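Local coordinates for flavoprotein (Thermotoga maritima, PDB 5V8S), which probably acts as an oxidoreductase that transfers electrons with the help of FMN and a mu-oxo-diiron centre, at residues 159-163 with 179-183; 174-180 with 234-240. The protein carries 1 engineered substitution. All coordinates share one frame; numbering follows the deposited sequence.

Both contacts lie in the metallo-beta-lactamase-like part of the chain, and their centres are about 10 Å apart. They share Cys179 and Asp180, where strand 175-179 runs out into a loop. Contact 2 pairs this strand with strand 235-238, in parallel, at the edge of a five-stranded mixed sheet. Contact 1 sets the loop after strand 175-179 against the loop between strands 152-158 and 168-172 of the same sheet. Along the chain the order is 159-163, 174-183 and 234-240. Each of these pieces brings one ligand, His163, Asp180 or His240, to the diiron centre. The iron site sits at the loop ends of this sheet, completed by His97, Glu99, Asp101 and Asp102 after strand 92-94 of the other sheet.

Contact 1 of 2, residues 159-163 with 179-183; sequences TPWLH and CDVGG. With FEO (mu-oxo-diiron), chain C.
His163 and Asp180 meet at one iron of the mu-oxo-diiron group. His163 NE2 lies 2.2 Å from FE1, and Asp180 OD2 reaches FE1 at 2.1 Å. His163 NE2 and Asp180 OD2 are 3.0 Å apart because they share the iron; no hydrogen bond joins them. OD2 comes in at the edge of the imidazole, in its plane, and ring and carboxylate planes are only 13° apart. The other carboxylate oxygen, OD1, binds FE2 at 2.1 Å, so Asp180 bridges the two irons. His97 and Glu99 complete the protein ligands of FE1.

The backbone sets these ligands up. A cis peptide bond precedes His163, and its CG stands between the backbone N and the carbonyl carbon (chi1 53°), with the ring end turned in to the metal. Asp180 opens a type II turn, closed by a hydrogen bond from Gly183 N to Asp180 O at 3.1 Å. Behind the ligands, Val181 CG2 packs on Leu162 CB at 3.8 Å. Thr159 OG1 lies 4.2 Å from the same Val181 CG2 and is buried with no polar partner. Thr159 and Leu162 span a second type II turn, whose Thr159 O and Leu162 N both hydrogen-bond to Thr167 OG1. Helices 196-214 and 218-228 cover Leu162. A histidine and a bridging aspartate come from two loops at the same end of the sheet, as in the dinuclear sites of metallo-beta-lactamase-fold proteins, here in the flavodiiron form.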
ATOM      1  N   THR A 159      13.845  17.624 -23.470  1.00 25.41           N
ATOM      2  CA  THR A 159      12.469  17.577 -22.980  1.00 26.41           C
ATOM      3  C   THR A 159      12.526  17.275 -21.490  1.00 26.99           C
ATOM      4  O   THR A 159      12.141  16.187 -21.040  1.00 26.99           O
ATOM      5  CB  THR A 159      11.637  16.550 -23.754  1.00 26.43           C
ATOM      6  OG1 THR A 159      12.193  15.239 -23.584  1.00 26.88           O
ATOM      7  CG2 THR A 159      11.610  16.907 -25.249  1.00 27.01           C
ATOM      8  N   PRO A 160      12.998  18.232 -20.690  1.00 27.47           N
ATOM      9  CA  PRO A 160      13.280  17.945 -19.275  1.00 27.52           C
ATOM     10  C   PRO A 160      12.035  17.557 -18.494  1.00 25.78           C
ATOM     11  O   PRO A 160      10.920  17.985 -18.791  1.00 25.92           O
ATOM     12  CB  PRO A 160      13.865  19.261 -18.753  1.00 28.29           C
ATOM     13  CG  PRO A 160      13.340  20.313 -19.691  1.00 29.97           C
ATOM     14  CD  PRO A 160      13.211  19.650 -21.029  1.00 28.79           C
ATOM     15  N   TRP A 161      12.248  16.709 -17.492  1.00 23.09           N
ATOM     16  CA  TRP A 161      11.219  16.311 -16.535  1.00 22.39           C
ATOM     17  C   TRP A 161      10.138  15.448 -17.168  1.00 21.37           C
ATOM     18  O   TRP A 161       9.011  15.384 -16.663  1.00 21.59           O
ATOM     19  CB  TRP A 161      10.656  17.515 -15.778  1.00 24.01           C
ATOM     20  CG  TRP A 161      11.728  18.179 -14.961  1.00 25.16           C
ATOM     21  CD1 TRP A 161      12.340  19.384 -15.202  1.00 27.20           C
ATOM     22  CD2 TRP A 161      12.351  17.644 -13.787  1.00 24.92           C
ATOM     23  NE1 TRP A 161      13.287  19.636 -14.232  1.00 27.49           N
ATOM     24  CE2 TRP A 161      13.318  18.583 -13.359  1.00 27.09           C
ATOM     25  CE3 TRP A 161      12.184  16.464 -13.057  1.00 25.80           C
ATOM     26  CZ2 TRP A 161      14.100  18.379 -12.231  1.00 27.11           C
ATOM     27  CZ3 TRP A 161      12.956  16.271 -11.921  1.00 26.58           C
ATOM     28  CH2 TRP A 161      13.907  17.218 -11.527  1.00 26.86           C
ATOM     29  N   LEU A 162      10.511  14.723 -18.227  1.00 20.16           N
ATOM     30  CA  LEU A 162       9.692  13.659 -18.797  1.00 19.67           C
ATOM     31  C   LEU A 162      10.400  12.310 -18.687  1.00 20.05           C
ATOM     32  O   LEU A 162      10.541  11.607 -19.689  1.00 21.15           O
ATOM     33  CB  LEU A 162       9.358  13.972 -20.260  1.00 21.20           C
ATOM     34  CG  LEU A 162       8.586  15.269 -20.482  1.00 21.87           C
ATOM     35  CD1 LEU A 162       8.283  15.522 -21.970  1.00 22.86           C
ATOM     36  CD2 LEU A 162       7.288  15.260 -19.674  1.00 22.31           C
ATOM     37  N   HIS A 163      10.795  11.880 -17.483  1.00 19.31           N
ATOM     38  CA  HIS A 163      10.317  12.362 -16.172  1.00 18.48           C
ATOM     39  C   HIS A 163      11.506  12.741 -15.280  1.00 19.27           C
ATOM     40  O   HIS A 163      11.343  12.948 -14.094  1.00 19.95           O
ATOM     41  CB  HIS A 163       9.506  11.255 -15.502  1.00 17.63           C
ATOM     42  CG  HIS A 163      10.244   9.963 -15.437  1.00 17.78           C
ATOM     43  ND1 HIS A 163      10.875   9.507 -14.300  1.00 19.17           N
ATOM     44  CD2 HIS A 163      10.567   9.094 -16.422  1.00 17.90           C
ATOM     45  CE1 HIS A 163      11.491   8.371 -14.574  1.00 18.07           C
ATOM     46  NE2 HIS A 163      11.334   8.112 -15.861  1.00 18.05           N
ATOM     47  N   CYS A 179      12.482   7.430 -26.211  1.00 19.84           N
ATOM     48  CA  CYS A 179      12.645   6.738 -24.935  1.00 20.03           C
ATOM     49  C   CYS A 179      11.347   6.729 -24.116  1.00 18.76           C
ATOM     50  O   CYS A 179      10.351   6.203 -24.592  1.00 20.47           O
ATOM     51  CB  CYS A 179      13.851   7.259 -24.155  1.00 22.72           C
ATOM     52  SG  CYS A 179      14.444   6.037 -22.971  1.00 28.36           S
ATOM     53  N   ASP A 180      11.302   7.301 -22.906  1.00 18.61           N
ATOM     54  CA  ASP A 180      10.066   7.211 -22.114  1.00 18.15           C
ATOM     55  C   ASP A 180       8.926   8.021 -22.697  1.00 18.38           C
ATOM     56  O   ASP A 180       7.759   7.717 -22.401  1.00 18.78           O
ATOM     57  CB  ASP A 180      10.255   7.713 -20.684  1.00 17.66           C
ATOM     58  CG  ASP A 180      11.065   6.762 -19.803  1.00 18.63           C
ATOM     59  OD1 ASP A 180      11.376   5.636 -20.244  1.00 19.21           O
ATOM     60  OD2 ASP A 180      11.409   7.158 -18.669  1.00 21.63           O
ATOM     61  N   VAL A 181       9.224   9.039 -23.495  1.00 18.97           N
ATOM     62  CA  VAL A 181       8.197   9.895 -24.071  1.00 20.30           C
ATOM     63  C   VAL A 181       7.488   9.092 -25.158  1.00 21.64           C
ATOM     64  O   VAL A 181       8.079   8.754 -26.185  1.00 23.51           O
ATOM     65  CB  VAL A 181       8.802  11.191 -24.620  1.00 21.16           C
ATOM     66  CG1 VAL A 181       7.723  12.053 -25.260  1.00 23.43           C
ATOM     67  CG2 VAL A 181       9.519  11.960 -23.514  1.00 22.76           C
ATOM     68  N   GLY A 182       6.223   8.771 -24.934  1.00 20.85           N
ATOM     69  CA  GLY A 182       5.478   7.944 -25.860  1.00 19.77           C
ATOM     70  C   GLY A 182       5.449   6.477 -25.503  1.00 19.56           C
ATOM     71  O   GLY A 182       4.880   5.678 -26.264  1.00 22.10           O
ATOM     72  N   GLY A 183       5.995   6.102 -24.347  1.00 19.58           N
ATOM     73  CA  GLY A 183       5.949   4.724 -23.920  1.00 19.19           C
ATOM     74  C   GLY A 183       4.608   4.327 -23.331  1.00 18.26           C
ATOM     75  O   GLY A 183       3.745   5.153 -23.079  1.00 19.57           O
TER
HETATM   76 FE1  FEO C 401      12.406   6.550 -16.952  1.00 19.83          FE
HETATM   77 FE2  FEO C 401      11.978   3.927 -19.087  1.00 21.34          FE
HETATM   78  O   FEO C 401      12.888   4.937 -17.789  1.00 21.81           O
HETATM   79  O   HOH W   1      10.705   5.293 -16.323  1.00 54.25           O
HETATM   80  O   HOH W   2      10.109   4.160 -17.813  1.00 26.54           O

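Contact 2 of 2, residues 174-180 with 234-240; sequences GILFSCD and KALLPGH. With FEO (mu-oxo-diiron), chain C.
The Phe177 ring meets Leu237 CD2 obliquely, its CE2 3.5 Å from that methyl. The two side chains run side by side and point the same way. The other flat group, the His240 imidazole, has Asp180 OD1 and the oxo atom at its edge, near its plane. His240 NE2 binds FE2 at 2.2 Å, while ND1 is hydrogen-bonded to Ser51 O, which fixes the ring's rotation. With His240 and the bridging Asp180, Asp101 and the engineered Asp102 complete the protein ligands of FE2.

Parallel strand bonds carry the pairing. Leu176 N binds Ala235 O at 2.9 Å, and Leu237 N binds Leu176 O at 2.8 Å. Ser178 N then reaches Leu237 O at 3.1 Å. Water 3 links Leu237 O to Cys179 N. Farther on, Gly239 N binds Cys179 O at 2.7 Å in a nearly straight bond (173°). Ser178 OG is hydrogen-bonded to Val181 O and lies against Leu236 CD2.

The 53 residues between the segments include helices 196-214 and 218-228. Strand 168-172 flanks 175-179 on its other side. The face bearing Ile175, Phe177 and Leu237 packs on strands 16-22 and 50-59 of the seven-stranded sheet.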
ATOM      1  N   GLY A 174      12.669  13.061 -39.385  1.00 25.55           N
ATOM      2  CA  GLY A 174      11.267  12.754 -39.189  1.00 23.83           C
ATOM      3  C   GLY A 174      11.014  11.600 -38.249  1.00 23.11           C
ATOM      4  O   GLY A 174       9.873  11.409 -37.801  1.00 23.98           O
ATOM      5  N   ILE A 175      12.045  10.829 -37.923  1.00 22.53           N
ATOM      6  CA  ILE A 175      11.918   9.695 -37.015  1.00 21.88           C
ATOM      7  C   ILE A 175      12.371  10.149 -35.639  1.00 20.57           C
ATOM      8  O   ILE A 175      13.500  10.620 -35.482  1.00 21.84           O
ATOM      9  CB  ILE A 175      12.756   8.510 -37.510  1.00 22.78           C
ATOM     10  CG1 ILE A 175      12.279   8.096 -38.906  1.00 24.04           C
ATOM     11  CG2 ILE A 175      12.698   7.349 -36.515  1.00 23.18           C
ATOM     12  CD1 ILE A 175      13.139   7.038 -39.555  1.00 26.04           C
ATOM     13  N   LEU A 176      11.509  10.008 -34.633  1.00 19.97           N
ATOM     14  CA  LEU A 176      11.812  10.476 -33.287  1.00 20.83           C
ATOM     15  C   LEU A 176      12.064   9.274 -32.380  1.00 20.54           C
ATOM     16  O   LEU A 176      11.172   8.439 -32.182  1.00 21.78           O
ATOM     17  CB  LEU A 176      10.648  11.314 -32.748  1.00 22.31           C
ATOM     18  CG  LEU A 176      10.959  12.137 -31.496  1.00 24.71           C
ATOM     19  CD1 LEU A 176      11.812  13.340 -31.859  1.00 25.59           C
ATOM     20  CD2 LEU A 176       9.685  12.580 -30.813  1.00 25.43           C
ATOM     21  N   PHE A 177      13.281   9.181 -31.846  1.00 19.15           N
ATOM     22  CA  PHE A 177      13.630   8.189 -30.833  1.00 18.74           C
ATOM     23  C   PHE A 177      13.421   8.872 -29.488  1.00 19.07           C
ATOM     24  O   PHE A 177      14.163   9.790 -29.130  1.00 19.79           O
ATOM     25  CB  PHE A 177      15.084   7.742 -30.996  1.00 19.18           C
ATOM     26  CG  PHE A 177      15.394   7.126 -32.333  1.00 19.56           C
ATOM     27  CD1 PHE A 177      15.813   7.912 -33.397  1.00 19.93           C
ATOM     28  CD2 PHE A 177      15.312   5.753 -32.516  1.00 20.32           C
ATOM     29  CE1 PHE A 177      16.129   7.334 -34.630  1.00 20.60           C
ATOM     30  CE2 PHE A 177      15.638   5.169 -33.738  1.00 21.48           C
ATOM     31  CZ  PHE A 177      16.042   5.961 -34.793  1.00 21.85           C
ATOM     32  N   SER A 178      12.376   8.471 -28.770  1.00 19.78           N
ATOM     33  CA  SER A 178      11.861   9.290 -27.690  1.00 19.89           C
ATOM     34  C   SER A 178      11.972   8.656 -26.314  1.00 19.88           C
ATOM     35  O   SER A 178      11.568   9.287 -25.337  1.00 20.93           O
ATOM     36  CB  SER A 178      10.394   9.638 -27.967  1.00 20.86           C
ATOM     37  OG  SER A 178       9.645   8.469 -28.202  1.00 22.23           O
ATOM     38  N   CYS A 179      12.482   7.430 -26.211  1.00 19.84           N
ATOM     39  CA  CYS A 179      12.645   6.738 -24.935  1.00 20.03           C
ATOM     40  C   CYS A 179      11.347   6.729 -24.116  1.00 18.76           C
ATOM     41  O   CYS A 179      10.351   6.203 -24.592  1.00 20.47           O
ATOM     42  CB  CYS A 179      13.851   7.259 -24.155  1.00 22.72           C
ATOM     43  SG  CYS A 179      14.444   6.037 -22.971  1.00 28.36           S
ATOM     44  N   ASP A 180      11.302   7.301 -22.906  1.00 18.61           N
ATOM     45  CA  ASP A 180      10.066   7.211 -22.114  1.00 18.15           C
ATOM     46  C   ASP A 180       8.926   8.021 -22.697  1.00 18.38           C
ATOM     47  O   ASP A 180       7.759   7.717 -22.401  1.00 18.78           O
ATOM     48  CB  ASP A 180      10.255   7.713 -20.684  1.00 17.66           C
ATOM     49  CG  ASP A 180      11.065   6.762 -19.803  1.00 18.63           C
ATOM     50  OD1 ASP A 180      11.376   5.636 -20.244  1.00 19.21           O
ATOM     51  OD2 ASP A 180      11.409   7.158 -18.669  1.00 21.63           O
ATOM     52  N   LYS A 234       7.292  11.757 -38.631  1.00 27.16           N
ATOM     53  CA  LYS A 234       6.771  10.661 -39.435  1.00 29.27           C
ATOM     54  C   LYS A 234       6.699   9.337 -38.681  1.00 25.95           C
ATOM     55  O   LYS A 234       5.925   8.459 -39.083  1.00 27.32           O
ATOM     56  CB  LYS A 234       7.556  10.524 -40.755  1.00 33.56           C
ATOM     57  CG  LYS A 234       8.854   9.759 -40.723  1.00 36.75           C
ATOM     58  CD  LYS A 234       9.447   9.666 -42.137  1.00 40.27           C
ATOM     59  CE  LYS A 234      10.690   8.775 -42.191  1.00 42.10           C
ATOM     60  NZ  LYS A 234      11.448   8.897 -43.471  1.00 44.17           N
ATOM     61  N   ALA A 235       7.422   9.192 -37.566  1.00 24.54           N
ATOM     62  CA  ALA A 235       7.386   7.981 -36.768  1.00 22.42           C
ATOM     63  C   ALA A 235       7.890   8.334 -35.383  1.00 21.26           C
ATOM     64  O   ALA A 235       8.743   9.212 -35.221  1.00 22.43           O
ATOM     65  CB  ALA A 235       8.235   6.863 -37.378  1.00 24.24           C
ATOM     66  N   LEU A 236       7.310   7.669 -34.383  1.00 20.62           N
ATOM     67  CA  LEU A 236       7.750   7.803 -33.000  1.00 20.51           C
ATOM     68  C   LEU A 236       8.144   6.422 -32.503  1.00 18.49           C
ATOM     69  O   LEU A 236       7.324   5.494 -32.517  1.00 20.56           O
ATOM     70  CB  LEU A 236       6.651   8.418 -32.130  1.00 22.18           C
ATOM     71  CG  LEU A 236       7.083   8.803 -30.714  1.00 25.01           C
ATOM     72  CD1 LEU A 236       6.288  10.003 -30.247  1.00 28.10           C
ATOM     73  CD2 LEU A 236       6.924   7.659 -29.717  1.00 25.42           C
ATOM     74  N   LEU A 237       9.401   6.297 -32.060  1.00 18.13           N
ATOM     75  CA  LEU A 237      10.019   5.036 -31.658  1.00 18.28           C
ATOM     76  C   LEU A 237      10.391   5.176 -30.185  1.00 18.22           C
ATOM     77  O   LEU A 237      11.476   5.694 -29.850  1.00 18.71           O
ATOM     78  CB  LEU A 237      11.276   4.766 -32.487  1.00 20.24           C
ATOM     79  CG  LEU A 237      11.094   4.144 -33.882  1.00 21.85           C
ATOM     80  CD1 LEU A 237      10.024   4.845 -34.699  1.00 24.61           C
ATOM     81  CD2 LEU A 237      12.420   4.104 -34.612  1.00 22.65           C
ATOM     82  N   PRO A 238       9.517   4.764 -29.272  1.00 18.37           N
ATOM     83  CA  PRO A 238       9.792   4.930 -27.836  1.00 18.06           C
ATOM     84  C   PRO A 238      10.526   3.761 -27.220  1.00 17.46           C
ATOM     85  O   PRO A 238      10.718   2.717 -27.850  1.00 18.11           O
ATOM     86  CB  PRO A 238       8.388   5.025 -27.234  1.00 18.84           C
ATOM     87  CG  PRO A 238       7.605   4.049 -28.099  1.00 20.52           C
ATOM     88  CD  PRO A 238       8.219   4.118 -29.511  1.00 18.76           C
ATOM     89  N   GLY A 239      10.874   3.915 -25.939  1.00 17.15           N
ATOM     90  CA  GLY A 239      11.612   2.909 -25.204  1.00 16.51           C
ATOM     91  C   GLY A 239      10.789   1.809 -24.598  1.00 16.45           C
ATOM     92  O   GLY A 239      11.360   0.826 -24.133  1.00 17.20           O
ATOM     93  N   HIS A 240       9.473   1.970 -24.575  1.00 16.81           N
ATOM     94  CA  HIS A 240       8.575   0.976 -24.003  1.00 17.44           C
ATOM     95  C   HIS A 240       7.323   0.909 -24.853  1.00 18.83           C
ATOM     96  O   HIS A 240       6.759   1.946 -25.187  1.00 19.85           O
ATOM     97  CB  HIS A 240       8.142   1.365 -22.578  1.00 17.47           C
ATOM     98  CG  HIS A 240       9.275   1.683 -21.651  1.00 17.33           C
ATOM     99  ND1 HIS A 240      10.179   0.740 -21.214  1.00 17.31           N
ATOM    100  CD2 HIS A 240       9.649   2.852 -21.087  1.00 17.23           C
ATOM    101  CE1 HIS A 240      11.057   1.312 -20.409  1.00 19.33           C
ATOM    102  NE2 HIS A 240      10.752   2.591 -20.309  1.00 19.53           N
TER
HETATM  103 FE1  FEO C 401      12.406   6.550 -16.952  1.00 19.83          FE
HETATM  104 FE2  FEO C 401      11.978   3.927 -19.087  1.00 21.34          FE
HETATM  105  O   FEO C 401      12.888   4.937 -17.789  1.00 21.81           O
HETATM  106  O   HOH W   3      13.683   5.773 -28.230  1.00 21.71           O
HETATM  107  O   HOH W   1      10.705   5.293 -16.323  1.00 54.25           O
HETATM  108  O   HOH W   2      10.109   4.160 -17.813  1.00 26.54           O